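Local coordinates for PROTEIN (hypothetical protein EF0366) (Enterococcus faecalis, PDB 1VPY) that is of unknown function but belongs to the DUF72 family, folds as a TIM alpha/beta barrel and carries zinc ions in the crystal, at residues A[37-42]-A[69-74]; A[113-118]-A[248-253]; A[177-182]-A[187-192]; A[226-231]-A[267-272]; A[239-244]-A[272-277]. One frame throughout, in Å; residues are numbered along the deposited sequence.

Contact 1 of 5, residues A[37-42]-A[69-74]. With ZN (zinc ion), chain E.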
# COMPACT_ATOMS: atom_id res chain seq x y z
N GLU A 37 -11.92 14.96 -9.49
CA GLU A 37 -11.48 16.17 -8.80
C GLU A 37 -10.29 15.90 -7.88
O GLU A 37 -9.44 16.77 -7.68
CB GLU A 37 -12.63 16.81 -8.02
CG GLU A 37 -12.61 18.35 -7.98
CD GLU A 37 -11.68 18.94 -6.92
OE1 GLU A 37 -11.47 18.29 -5.86
OE2 GLU A 37 -11.16 20.06 -7.13
N TYR A 38 -10.22 14.70 -7.31
CA TYR A 38 -9.08 14.32 -6.49
C TYR A 38 -7.78 14.38 -7.31
O TYR A 38 -6.74 14.82 -6.82
CB TYR A 38 -9.28 12.92 -5.91
CG TYR A 38 -8.09 12.39 -5.15
CD1 TYR A 38 -7.00 11.85 -5.83
CD2 TYR A 38 -8.04 12.45 -3.76
CE1 TYR A 38 -5.90 11.38 -5.15
CE2 TYR A 38 -6.94 11.97 -3.06
CZ TYR A 38 -5.87 11.44 -3.77
OH TYR A 38 -4.75 10.95 -3.12
N ALA A 39 -7.87 13.94 -8.57
CA ALA A 39 -6.73 13.91 -9.48
C ALA A 39 -6.34 15.31 -9.96
O ALA A 39 -5.42 15.45 -10.77
CB ALA A 39 -7.03 13.01 -10.66
N SER A 40 -7.03 16.33 -9.47
CA SER A 40 -6.65 17.72 -9.73
C SER A 40 -5.54 18.18 -8.78
O SER A 40 -4.70 19.00 -9.17
CB SER A 40 -7.84 18.67 -9.60
OG SER A 40 -8.83 18.39 -10.57
N HIS A 41 -5.55 17.67 -7.54
CA HIS A 41 -4.55 18.09 -6.55
C HIS A 41 -3.47 17.05 -6.28
O HIS A 41 -2.35 17.41 -5.95
CB HIS A 41 -5.18 18.50 -5.19
CG HIS A 41 -6.67 18.64 -5.21
ND1 HIS A 41 -7.32 19.71 -5.80
CD2 HIS A 41 -7.64 17.86 -4.68
CE1 HIS A 41 -8.62 19.57 -5.64
NE2 HIS A 41 -8.85 18.45 -4.97
N LEU A 42 -3.81 15.77 -6.38
CA LEU A 42 -2.85 14.73 -5.98
C LEU A 42 -2.43 13.77 -7.10
O LEU A 42 -3.22 13.47 -8.00
CB LEU A 42 -3.33 13.99 -4.73
CG LEU A 42 -3.29 14.82 -3.44
CD1 LEU A 42 -3.95 14.10 -2.27
CD2 LEU A 42 -1.86 15.21 -3.06
N GLU A 69 -2.50 11.74 -17.38
CA GLU A 69 -1.60 10.77 -18.02
C GLU A 69 -0.62 10.08 -17.06
O GLU A 69 -0.25 8.93 -17.28
CB GLU A 69 -0.84 11.42 -19.19
CG GLU A 69 -0.01 12.65 -18.83
CD GLU A 69 0.53 13.40 -20.04
OE1 GLU A 69 -0.17 13.47 -21.09
OE2 GLU A 69 1.67 13.93 -19.95
N ASN A 70 -0.19 10.76 -16.01
CA ASN A 70 0.76 10.15 -15.08
C ASN A 70 0.36 10.27 -13.60
O ASN A 70 1.17 10.61 -12.73
CB ASN A 70 2.20 10.63 -15.34
CG ASN A 70 2.32 12.13 -15.37
OD1 ASN A 70 1.96 12.80 -14.40
ND2 ASN A 70 2.83 12.67 -16.48
N PHE A 71 -0.91 9.99 -13.36
CA PHE A 71 -1.45 9.77 -12.03
C PHE A 71 -1.23 8.30 -11.71
O PHE A 71 -1.25 7.45 -12.60
CB PHE A 71 -2.94 10.10 -12.07
CG PHE A 71 -3.66 9.83 -10.78
CD1 PHE A 71 -3.78 10.82 -9.81
CD2 PHE A 71 -4.25 8.59 -10.54
CE1 PHE A 71 -4.45 10.57 -8.61
CE2 PHE A 71 -4.93 8.33 -9.34
CZ PHE A 71 -5.03 9.33 -8.38
N ARG A 72 -0.99 7.97 -10.45
CA ARG A 72 -0.78 6.57 -10.09
C ARG A 72 -1.81 6.04 -9.10
O ARG A 72 -2.33 6.79 -8.28
CB ARG A 72 0.64 6.33 -9.58
CG ARG A 72 1.73 6.67 -10.61
CD ARG A 72 1.75 5.72 -11.81
NE ARG A 72 2.76 6.14 -12.78
CZ ARG A 72 2.50 6.71 -13.95
NH1 ARG A 72 1.25 6.93 -14.33
NH2 ARG A 72 3.49 7.06 -14.74
N PHE A 73 -2.08 4.74 -9.22
CA PHE A 73 -3.03 4.06 -8.36
C PHE A 73 -2.31 3.01 -7.55
O PHE A 73 -1.53 2.22 -8.09
CB PHE A 73 -4.08 3.32 -9.20
CG PHE A 73 -5.03 4.21 -9.94
CD1 PHE A 73 -4.70 4.71 -11.19
CD2 PHE A 73 -6.28 4.51 -9.40
CE1 PHE A 73 -5.59 5.52 -11.89
CE2 PHE A 73 -7.17 5.30 -10.09
CZ PHE A 73 -6.83 5.81 -11.34
N VAL A 74 -2.58 2.99 -6.25
CA VAL A 74 -2.24 1.84 -5.43
C VAL A 74 -3.54 1.08 -5.26
O VAL A 74 -4.48 1.57 -4.62
CB VAL A 74 -1.66 2.22 -4.06
CG1 VAL A 74 -1.49 0.97 -3.19
CG2 VAL A 74 -0.33 2.94 -4.22
ZN ZN E . -10.78 19.58 -3.82
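In this TIM barrel, helix 35-41 lies on the outside of the sheet next to the lead-in to strand 72-76, and Phe71, Tyr38, Ala39 and the carbonyl of Leu42 make the joint. Phe71 carries most of it. With its CG trans to the backbone N (chi1 176°), the ring reaches toward segment 37-42, and three groups gather about its CD1 and CE1. Tyr38 brings the rim of its own ring, CE1 lying 3.8 Å from Phe71 CE1; the two side chains cross at about a right angle and meet edge to edge rather than stacking. The CB of Ala39 sits obliquely, 4.0 Å from Phe71 CD1. Leu42 O lies near the ring plane, 3.2 Å from Phe71 CE1. Tyr38 is also held at its far end, where OH is hydrogen-bonded to Leu44 O and Leu18 N, which ties the helix to two barrel strands. Away from this apolar patch, Glu37 and His41 stand one helical turn apart and share a zinc ion, the metal being 2.5 Å from Glu37 OE1 and 2.5 Å from His41 NE2, while Glu37 O lies over one face of the imidazole.

Contact 2 of 5, residues A[113-118]-A[248-253]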
# COMPACT_ATOMS: atom_id res chain seq x y z
N LYS A 113 -0.64 3.13 -15.31
CA LYS A 113 -1.00 4.01 -14.19
C LYS A 113 -1.01 3.26 -12.86
O LYS A 113 -1.42 3.80 -11.83
CB LYS A 113 -2.34 4.69 -14.44
CG LYS A 113 -2.40 5.47 -15.74
CD LYS A 113 -3.57 6.42 -15.79
CE LYS A 113 -3.56 7.24 -17.06
NZ LYS A 113 -4.81 8.01 -17.24
N LEU A 114 -0.57 2.01 -12.89
CA LEU A 114 -0.50 1.22 -11.66
C LEU A 114 0.80 1.53 -10.93
O LEU A 114 1.88 1.32 -11.46
CB LEU A 114 -0.60 -0.27 -11.98
CG LEU A 114 -0.33 -1.29 -10.87
CD1 LEU A 114 -1.40 -1.26 -9.80
CD2 LEU A 114 -0.21 -2.68 -11.48
N PHE A 115 0.68 2.05 -9.71
CA PHE A 115 1.84 2.16 -8.85
C PHE A 115 2.18 0.77 -8.27
O PHE A 115 3.30 0.28 -8.44
CB PHE A 115 1.62 3.20 -7.76
CG PHE A 115 2.85 3.49 -6.95
CD1 PHE A 115 3.82 4.36 -7.43
CD2 PHE A 115 3.04 2.90 -5.71
CE1 PHE A 115 4.96 4.63 -6.69
CE2 PHE A 115 4.18 3.17 -4.96
CZ PHE A 115 5.14 4.04 -5.46
N ALA A 116 1.21 0.12 -7.63
CA ALA A 116 1.40 -1.24 -7.14
C ALA A 116 0.07 -1.85 -6.70
O ALA A 116 -0.86 -1.12 -6.36
CB ALA A 116 2.39 -1.26 -5.98
N PHE A 117 -0.02 -3.18 -6.72
CA PHE A 117 -1.09 -3.87 -6.00
C PHE A 117 -0.68 -4.00 -4.54
O PHE A 117 0.41 -4.50 -4.25
CB PHE A 117 -1.37 -5.26 -6.58
CG PHE A 117 -2.04 -5.22 -7.92
CD1 PHE A 117 -3.32 -4.68 -8.06
CD2 PHE A 117 -1.40 -5.72 -9.04
CE1 PHE A 117 -3.94 -4.63 -9.30
CE2 PHE A 117 -2.02 -5.67 -10.29
CZ PHE A 117 -3.28 -5.13 -10.42
N LEU A 118 -1.53 -3.53 -3.63
CA LEU A 118 -1.23 -3.67 -2.21
C LEU A 118 -1.87 -4.94 -1.68
O LEU A 118 -3.08 -5.09 -1.70
CB LEU A 118 -1.67 -2.44 -1.39
CG LEU A 118 -1.73 -2.60 0.14
CD1 LEU A 118 -0.36 -2.79 0.79
CD2 LEU A 118 -2.47 -1.43 0.76
N ALA A 248 15.48 4.81 -3.82
CA ALA A 248 14.44 4.22 -4.66
C ALA A 248 14.00 5.19 -5.76
O ALA A 248 13.86 6.39 -5.51
CB ALA A 248 13.26 3.78 -3.81
N LYS A 249 13.79 4.67 -6.97
CA LYS A 249 13.36 5.46 -8.14
C LYS A 249 12.05 6.19 -7.89
O LYS A 249 11.90 7.36 -8.26
CB LYS A 249 13.20 4.57 -9.38
CG LYS A 249 14.49 4.11 -10.04
N GLU A 250 11.10 5.50 -7.25
CA GLU A 250 9.79 6.07 -6.95
C GLU A 250 9.33 5.75 -5.54
O GLU A 250 9.42 4.61 -5.09
CB GLU A 250 8.75 5.64 -7.98
CG GLU A 250 8.84 6.46 -9.28
CD GLU A 250 7.74 6.14 -10.25
OE1 GLU A 250 6.59 5.90 -9.80
OE2 GLU A 250 8.01 6.13 -11.47
N VAL A 251 8.85 6.77 -4.85
CA VAL A 251 8.34 6.65 -3.50
C VAL A 251 6.87 7.04 -3.48
O VAL A 251 6.48 8.07 -4.04
CB VAL A 251 9.13 7.52 -2.49
CG1 VAL A 251 8.74 7.19 -1.06
CG2 VAL A 251 10.61 7.31 -2.68
N GLY A 252 6.06 6.18 -2.86
CA GLY A 252 4.65 6.42 -2.71
C GLY A 252 4.35 6.57 -1.24
O GLY A 252 4.77 5.76 -0.42
N VAL A 253 3.62 7.63 -0.91
CA VAL A 253 3.20 7.88 0.46
C VAL A 253 1.68 7.94 0.56
O VAL A 253 1.04 8.79 -0.08
CB VAL A 253 3.84 9.16 1.03
CG1 VAL A 253 3.39 9.38 2.46
CG2 VAL A 253 5.37 9.09 0.96
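Phe115 of strand 114-120 spans the interior of the TIM barrel to reach Glu250 and Gly252 of strand 250-255; the two strands stand four places apart in the closed eight-stranded sheet. The axes of the short strand segments come within 9.2 Å, at 58°, so side chains, not backbone bonds, connect them. Just before the strand, Lys113 has its NZ hydrogen-bonded to Val64 O and Val67 O. Leu114 lays CD1 over the centre of the Phe117 ring. Phe115 is the residue that crosses: its first torsion, -172°, sets the ring opposite its own backbone nitrogen and sends it inward, where its outer end comes up against the facing backbone. Phe115 CZ is 3.5 Å from Gly252 N, approached obliquely, and because Gly252 has no side chain the ring can rest on the main chain there. Farther on, Phe117 meets Phe101 edge-to-face, and Leu118 packs on Val74 and Arg204. From the other strand, Glu250 passes the ring in the opposite sense, its carboxylate plane 34° from that of the ring. The carboxylate is occupied by a salt bridge from Glu250 OE1 to Arg15 NH1, and that same Glu250 OE1 sits near the ring plane at the edge of the phenyl group, 3.7 Å from Phe115 CE1.

Contact 3 of 5, residues A[177-182]-A[187-192]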
# COMPACT_ATOMS: atom_id res chain seq x y z
N VAL A 177 6.11 -2.80 2.43
CA VAL A 177 5.50 -1.54 2.83
C VAL A 177 6.04 -1.04 4.17
O VAL A 177 5.99 -1.75 5.19
CB VAL A 177 3.96 -1.65 2.85
CG1 VAL A 177 3.34 -0.46 3.55
CG2 VAL A 177 3.42 -1.78 1.40
N ILE A 178 6.60 0.17 4.16
CA ILE A 178 7.08 0.78 5.39
C ILE A 178 5.89 1.40 6.12
O ILE A 178 5.19 2.25 5.55
CB ILE A 178 8.17 1.84 5.14
CG1 ILE A 178 9.29 1.25 4.27
CG2 ILE A 178 8.71 2.34 6.48
CD1 ILE A 178 10.20 2.25 3.67
N VAL A 179 5.66 0.97 7.36
CA VAL A 179 4.45 1.36 8.08
C VAL A 179 4.64 2.15 9.37
O VAL A 179 5.45 1.80 10.22
CB VAL A 179 3.53 0.15 8.38
CG1 VAL A 179 2.99 -0.43 7.09
CG2 VAL A 179 4.26 -0.92 9.23
N ASP A 180 3.89 3.24 9.48
CA ASP A 180 3.71 3.92 10.76
C ASP A 180 2.31 3.57 11.23
O ASP A 180 1.33 3.81 10.52
CB ASP A 180 3.86 5.43 10.62
CG ASP A 180 3.91 6.13 11.96
OD1 ASP A 180 4.83 5.82 12.75
OD2 ASP A 180 3.02 6.96 12.23
N GLU A 181 2.22 2.96 12.41
CA GLU A 181 0.95 2.47 12.92
C GLU A 181 0.97 2.28 14.44
O GLU A 181 2.05 2.27 15.05
CB GLU A 181 0.55 1.17 12.19
CG GLU A 181 1.49 -0.00 12.41
CD GLU A 181 1.06 -1.25 11.66
OE1 GLU A 181 1.11 -1.23 10.41
OE2 GLU A 181 0.69 -2.24 12.32
N PRO A 182 -0.21 2.16 15.08
CA PRO A 182 -0.28 2.03 16.53
C PRO A 182 0.57 0.89 17.08
O PRO A 182 0.61 -0.19 16.51
CB PRO A 182 -1.76 1.74 16.77
CG PRO A 182 -2.44 2.36 15.63
CD PRO A 182 -1.55 2.13 14.47
N ASN A 187 2.14 -7.03 20.00
CA ASN A 187 2.43 -7.18 18.58
C ASN A 187 3.00 -5.88 17.98
O ASN A 187 2.37 -5.25 17.12
CB ASN A 187 1.18 -7.65 17.82
CG ASN A 187 1.52 -8.38 16.53
OD1 ASN A 187 2.54 -9.05 16.42
ND2 ASN A 187 0.64 -8.25 15.53
N PRO A 188 4.20 -5.48 18.44
CA PRO A 188 4.72 -4.17 18.04
C PRO A 188 5.33 -4.15 16.63
O PRO A 188 6.53 -4.40 16.46
CB PRO A 188 5.76 -3.86 19.12
CG PRO A 188 6.21 -5.19 19.63
CD PRO A 188 5.13 -6.20 19.33
N VAL A 189 4.50 -3.87 15.63
CA VAL A 189 4.95 -3.71 14.24
C VAL A 189 5.74 -2.41 14.10
O VAL A 189 5.19 -1.33 14.29
CB VAL A 189 3.75 -3.67 13.26
CG1 VAL A 189 4.25 -3.47 11.83
CG2 VAL A 189 2.92 -4.93 13.38
N PRO A 190 7.04 -2.51 13.75
CA PRO A 190 7.84 -1.29 13.79
C PRO A 190 7.74 -0.45 12.52
O PRO A 190 7.14 -0.87 11.53
CB PRO A 190 9.27 -1.82 13.98
CG PRO A 190 9.23 -3.28 13.58
CD PRO A 190 7.81 -3.67 13.28
N PHE A 191 8.30 0.76 12.57
CA PHE A 191 8.45 1.61 11.40
C PHE A 191 9.86 1.35 10.86
O PHE A 191 10.84 1.85 11.41
CB PHE A 191 8.28 3.08 11.81
CG PHE A 191 8.50 4.06 10.69
CD1 PHE A 191 7.49 4.33 9.77
CD2 PHE A 191 9.71 4.74 10.57
CE1 PHE A 191 7.68 5.24 8.75
CE2 PHE A 191 9.91 5.65 9.55
CZ PHE A 191 8.88 5.91 8.63
N TYR A 192 9.94 0.53 9.81
CA TYR A 192 11.22 -0.05 9.37
C TYR A 192 11.63 0.42 7.97
O TYR A 192 11.40 -0.30 6.99
CB TYR A 192 11.12 -1.57 9.41
CG TYR A 192 12.42 -2.29 9.63
CD1 TYR A 192 12.92 -2.48 10.93
CD2 TYR A 192 13.15 -2.81 8.56
CE1 TYR A 192 14.12 -3.15 11.15
CE2 TYR A 192 14.35 -3.49 8.77
CZ TYR A 192 14.83 -3.66 10.06
OH TYR A 192 16.02 -4.33 10.28
O HOH W 1 7.86 -0.74 8.67
O HOH W 2 4.83 1.13 12.66
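Phe191, Ile178 and Val189 bury the most surface where the loop after the sixth strand of the TIM barrel, 175-180, folds back along that strand, roughly antiparallel but without a direct hydrogen bond between the two. Phe191 lies with one face against Ile178: CG2 of Ile178 is 4.1 Å from the ring centroid and 23° off the normal, a CH-pi contact displaced toward the rim. The isoleucine's CG2 is trans to its backbone N, which directs that methyl at the ring; both CG1 and CG2 also lie against the Tyr192 carbonyl. The edge of Phe191 meets the strand itself, near Val179 O and Asp180 N, and Phe191 CA gives a CH...O contact of 3.2 Å to Val179 O. Val189 points at the strand and wedges between two side chains, its CG1 lying 3.6 Å from Val179 CG2 and its CB 3.5 Å from Glu181 OE2. Two waters do the work of the missing backbone pairs. One accepts from Val179 N and Tyr192 N and donates to Pro190 O; the other donates to Val179 O, at 2.6 Å, and to Val189 O, and accepts weakly from Glu181 N. Beyond the pair, Asp180 turns to Arg208 and the hydroxyl of Tyr229, and strand 201-205 hydrogen-bonds alongside 175-180, while Phe191 touches Phe203 of that strand and Leu237 and Ala240 of helix 231-245.

Contact 4 of 5, residues A[226-231]-A[267-272]. With ZN (zinc ion), chain B.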
# COMPACT_ATOMS: atom_id res chain seq x y z
N LEU A 226 -9.57 7.93 15.41
CA LEU A 226 -8.96 9.12 14.81
C LEU A 226 -7.53 9.37 15.25
O LEU A 226 -7.20 9.22 16.43
CB LEU A 226 -9.80 10.37 15.10
CG LEU A 226 -11.27 10.41 14.66
CD1 LEU A 226 -11.95 11.58 15.32
CD2 LEU A 226 -11.40 10.51 13.14
N TYR A 227 -6.68 9.72 14.28
CA TYR A 227 -5.36 10.25 14.58
C TYR A 227 -4.95 11.33 13.59
O TYR A 227 -4.86 11.07 12.39
CB TYR A 227 -4.29 9.16 14.63
CG TYR A 227 -3.05 9.64 15.35
CD1 TYR A 227 -3.03 9.73 16.74
CD2 TYR A 227 -1.91 10.03 14.65
CE1 TYR A 227 -1.90 10.18 17.41
CE2 TYR A 227 -0.77 10.48 15.31
CZ TYR A 227 -0.78 10.56 16.69
OH TYR A 227 0.33 11.01 17.36
N HIS A 228 -4.70 12.53 14.11
CA HIS A 228 -4.20 13.65 13.32
C HIS A 228 -2.73 13.85 13.69
O HIS A 228 -2.41 14.24 14.80
CB HIS A 228 -5.03 14.91 13.61
CG HIS A 228 -4.57 16.15 12.90
ND1 HIS A 228 -5.24 16.68 11.82
CD2 HIS A 228 -3.52 16.98 13.14
CE1 HIS A 228 -4.61 17.77 11.41
NE2 HIS A 228 -3.57 17.98 12.19
N TYR A 229 -1.84 13.54 12.74
CA TYR A 229 -0.40 13.73 12.93
C TYR A 229 -0.06 15.19 13.17
O TYR A 229 -0.62 16.08 12.52
CB TYR A 229 0.37 13.25 11.71
CG TYR A 229 0.49 11.75 11.55
CD1 TYR A 229 1.32 11.02 12.38
CD2 TYR A 229 -0.19 11.08 10.54
CE1 TYR A 229 1.46 9.65 12.23
CE2 TYR A 229 -0.06 9.70 10.38
CZ TYR A 229 0.76 8.99 11.23
OH TYR A 229 0.91 7.62 11.08
N ASN A 230 0.87 15.43 14.09
CA ASN A 230 1.26 16.80 14.44
C ASN A 230 2.48 17.24 13.64
O ASN A 230 3.02 16.46 12.85
CB ASN A 230 1.50 16.95 15.95
CG ASN A 230 2.62 16.05 16.48
OD1 ASN A 230 3.62 15.80 15.80
ND2 ASN A 230 2.45 15.57 17.70
N THR A 231 2.91 18.47 13.87
CA THR A 231 4.01 19.07 13.12
C THR A 231 5.31 18.29 13.31
O THR A 231 6.04 18.05 12.34
CB THR A 231 4.17 20.57 13.49
OG1 THR A 231 2.89 21.20 13.45
CG2 THR A 231 5.09 21.29 12.51
N ALA A 267 -1.15 15.24 4.62
CA ALA A 267 -0.49 15.11 3.32
C ALA A 267 -0.12 16.47 2.73
O ALA A 267 0.97 16.65 2.18
CB ALA A 267 -1.35 14.31 2.35
N LEU A 268 -1.01 17.45 2.87
CA LEU A 268 -0.73 18.82 2.44
C LEU A 268 0.38 19.46 3.26
O LEU A 268 1.10 20.32 2.76
CB LEU A 268 -2.01 19.67 2.46
CG LEU A 268 -2.93 19.73 1.23
CD1 LEU A 268 -3.08 18.41 0.41
CD2 LEU A 268 -4.31 20.27 1.64
N GLN A 269 0.54 19.02 4.51
CA GLN A 269 1.65 19.47 5.36
C GLN A 269 2.98 18.94 4.84
O GLN A 269 3.91 19.71 4.62
CB GLN A 269 1.45 19.06 6.82
CG GLN A 269 0.56 20.00 7.62
CD GLN A 269 0.09 19.39 8.94
OE1 GLN A 269 -1.11 19.16 9.15
NE2 GLN A 269 1.04 19.13 9.84
N MSE A 270 3.06 17.62 4.66
CA MSE A 270 4.25 16.95 4.14
C MSE A 270 4.73 17.58 2.83
O MSE A 270 5.89 17.93 2.69
CB MSE A 270 3.97 15.48 3.92
CG MSE A 270 4.66 14.56 4.92
SE MSE A 270 5.15 12.82 4.12
CE MSE A 270 5.65 13.46 2.37
N GLN A 271 3.80 17.69 1.89
CA GLN A 271 4.01 18.34 0.61
C GLN A 271 4.69 19.71 0.74
O GLN A 271 5.51 20.07 -0.11
CB GLN A 271 2.66 18.50 -0.07
CG GLN A 271 2.70 18.77 -1.56
CD GLN A 271 1.42 18.34 -2.23
OE1 GLN A 271 0.66 19.16 -2.74
NE2 GLN A 271 1.15 17.02 -2.21
N LYS A 272 4.33 20.48 1.77
CA LYS A 272 4.99 21.76 2.05
C LYS A 272 6.39 21.53 2.62
O LYS A 272 7.35 22.18 2.19
CB LYS A 272 4.15 22.64 2.98
ZN ZN B . -2.07 19.75 11.99
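A zinc ion sits between His228 and Gln269, and it, rather than any hydrogen bond, occupies the middle of this surface contact, which brings the lead-in of one outer helix of the TIM barrel against the side of another. The metal is bound by His228 NE2 at 2.3 Å; Gln269 OE1 is 3.1 Å from the zinc, too long for a metal bond. Directly, the two side chains barely touch: His228 NE2 and Gln269 OE1 are 4.1 Å apart, the side chains crossing at about a right angle with the ring and amide planes 37° from each other. The other ring nitrogen, His228 ND1, is hydrogen-bonded to Asp262 OD1, a second-shell carboxylate that would hold the ring's rotation and would tend to make NE2 a better donor to the metal. Gln269 is extended beyond CG and covers the backbone that leads into the next helix, its NE2 lying 4.4 Å from Tyr229 O and also near Thr231 CA, while its OE1 has a weak hydrogen bond from Asn266 ND2. Asn230 is the N-cap of helix 231-245, its OD1 accepting from Glu233 N, and the contact thus sets the start of that helix beside helix 260-273, with Ile234 touching both Tyr229 and Gln269, and Tyr229 also touching Phe205 of strand 201-205.

Contact 5 of 5, residues A[239-244]-A[272-277]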
# COMPACT_ATOMS: atom_id res chain seq x y z
N GLU A 239 11.60 13.14 7.12
CA GLU A 239 13.02 12.75 7.12
C GLU A 239 13.19 11.36 6.53
O GLU A 239 14.06 11.14 5.70
CB GLU A 239 13.62 12.76 8.54
CG GLU A 239 14.23 14.07 9.02
CD GLU A 239 15.08 13.87 10.28
OE1 GLU A 239 16.25 13.44 10.15
OE2 GLU A 239 14.58 14.15 11.40
N ALA A 240 12.34 10.43 6.98
CA ALA A 240 12.41 9.03 6.56
C ALA A 240 12.01 8.86 5.10
O ALA A 240 12.63 8.08 4.37
CB ALA A 240 11.54 8.17 7.46
N VAL A 241 10.98 9.59 4.67
CA VAL A 241 10.54 9.59 3.27
C VAL A 241 11.67 10.06 2.34
O VAL A 241 11.95 9.42 1.32
CB VAL A 241 9.23 10.42 3.08
CG1 VAL A 241 9.07 10.93 1.65
CG2 VAL A 241 8.03 9.58 3.47
N LEU A 242 12.33 11.17 2.71
CA LEU A 242 13.48 11.66 1.97
C LEU A 242 14.63 10.65 1.96
O LEU A 242 15.19 10.37 0.90
CB LEU A 242 13.97 12.99 2.54
CG LEU A 242 13.24 14.26 2.12
CD1 LEU A 242 13.66 15.38 3.06
CD2 LEU A 242 13.54 14.63 0.66
N LYS A 243 14.96 10.11 3.13
CA LYS A 243 16.03 9.11 3.24
C LYS A 243 15.76 7.91 2.32
O LYS A 243 16.70 7.32 1.78
CB LYS A 243 16.23 8.66 4.69
CG LYS A 243 17.58 7.99 4.96
N MSE A 244 14.49 7.57 2.12
CA MSE A 244 14.11 6.49 1.21
C MSE A 244 14.16 6.88 -0.27
O MSE A 244 14.53 6.07 -1.12
CB MSE A 244 12.74 5.93 1.56
CG MSE A 244 12.69 5.11 2.85
SE MSE A 244 13.98 3.61 2.99
CE MSE A 244 15.47 4.51 4.02
N LYS A 272 4.33 20.48 1.77
CA LYS A 272 4.99 21.76 2.05
C LYS A 272 6.39 21.53 2.62
O LYS A 272 7.35 22.18 2.19
CB LYS A 272 4.15 22.64 2.98
N VAL A 273 6.51 20.57 3.55
CA VAL A 273 7.78 20.23 4.20
C VAL A 273 8.84 19.73 3.21
O VAL A 273 10.03 20.03 3.36
CB VAL A 273 7.57 19.23 5.39
CG1 VAL A 273 8.89 18.74 5.95
CG2 VAL A 273 6.76 19.88 6.49
N LEU A 274 8.41 18.98 2.20
CA LEU A 274 9.31 18.53 1.13
C LEU A 274 9.22 19.43 -0.12
O LEU A 274 9.64 19.02 -1.20
CB LEU A 274 8.99 17.09 0.73
CG LEU A 274 8.65 16.01 1.77
CD1 LEU A 274 8.21 14.77 1.05
CD2 LEU A 274 9.83 15.67 2.66
N ASN A 275 8.72 20.66 0.05
CA ASN A 275 8.22 21.52 -1.07
C ASN A 275 8.03 20.81 -2.42
O ASN A 275 8.80 21.02 -3.36
CB ASN A 275 8.98 22.87 -1.21
CG ASN A 275 10.27 22.94 -0.39
OD1 ASN A 275 11.13 22.07 -0.47
ND2 ASN A 275 10.40 24.01 0.39
N LEU A 276 6.98 19.99 -2.50
CA LEU A 276 6.70 19.13 -3.66
C LEU A 276 5.79 19.76 -4.74
O LEU A 276 4.69 20.23 -4.44
CB LEU A 276 6.15 17.78 -3.21
CG LEU A 276 7.18 16.74 -2.76
CD1 LEU A 276 6.48 15.49 -2.24
CD2 LEU A 276 8.18 16.39 -3.88
N SER A 277 6.29 19.73 -5.99
CA SER A 277 5.67 20.36 -7.18
C SER A 277 4.66 21.47 -6.88
O SER A 277 5.05 22.62 -6.67
CB SER A 277 5.05 19.30 -8.11
OG SER A 277 3.67 19.10 -7.84
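Leu274, just past the end of helix 260-273, pushes its two methyls into the side of helix 231-245, where Val241 and Leu242 receive them. The inner part is the more enclosed. Leu274 CD1 meets Val241 CG1 at 4.0 Å, the side chains crossing at about a right angle, and Val241 is itself buried against Phe203, Phe205 and Ile14 of the barrel strands. On the outer side the approach is nearer: the Leu274 and Leu242 side chains slide past each other in opposite directions, CD2 of Leu274 3.7 Å from Leu242 CG. Leu242 is largely open to solvent, so this half of the contact faces solvent. Leu274 CG is trans to the carbonyl carbon (chi1 -41°), which swings the branch toward the neighbouring helix as the chain leaves helical geometry; Asn275 N still bonds back to Lys272 O. Every atom meeting across the two segments is a carbon, so the residue that follows helix 260-273 is held to helix 231-245 here by hydrophobic burial and shape alone, without a directional bond.

All five contacts belong to one eight-stranded TIM barrel. Contact 2 bridges its interior, and strands 72-76 and 114-120, neighbours in the sheet, join it to contact 1, about 13 Å away between centres. Contact 3 lies across the chain's centre from contact 1, about 26 Å between centres, and along the chain is nested inside the loop that contact 2 closes. Contacts 4 and 5 both use helix 260-273 and share Lys272, their centres about 12 Å apart; each alternates with contact 2 along the sequence, since strand 250-255 sits between helices 231-245 and 260-273. Contact 3 touches both of them, contact 4 by a hydrogen bond and contact 5 by packing. The final strand-helix units are thereby knitted to the rest of the closed barrel.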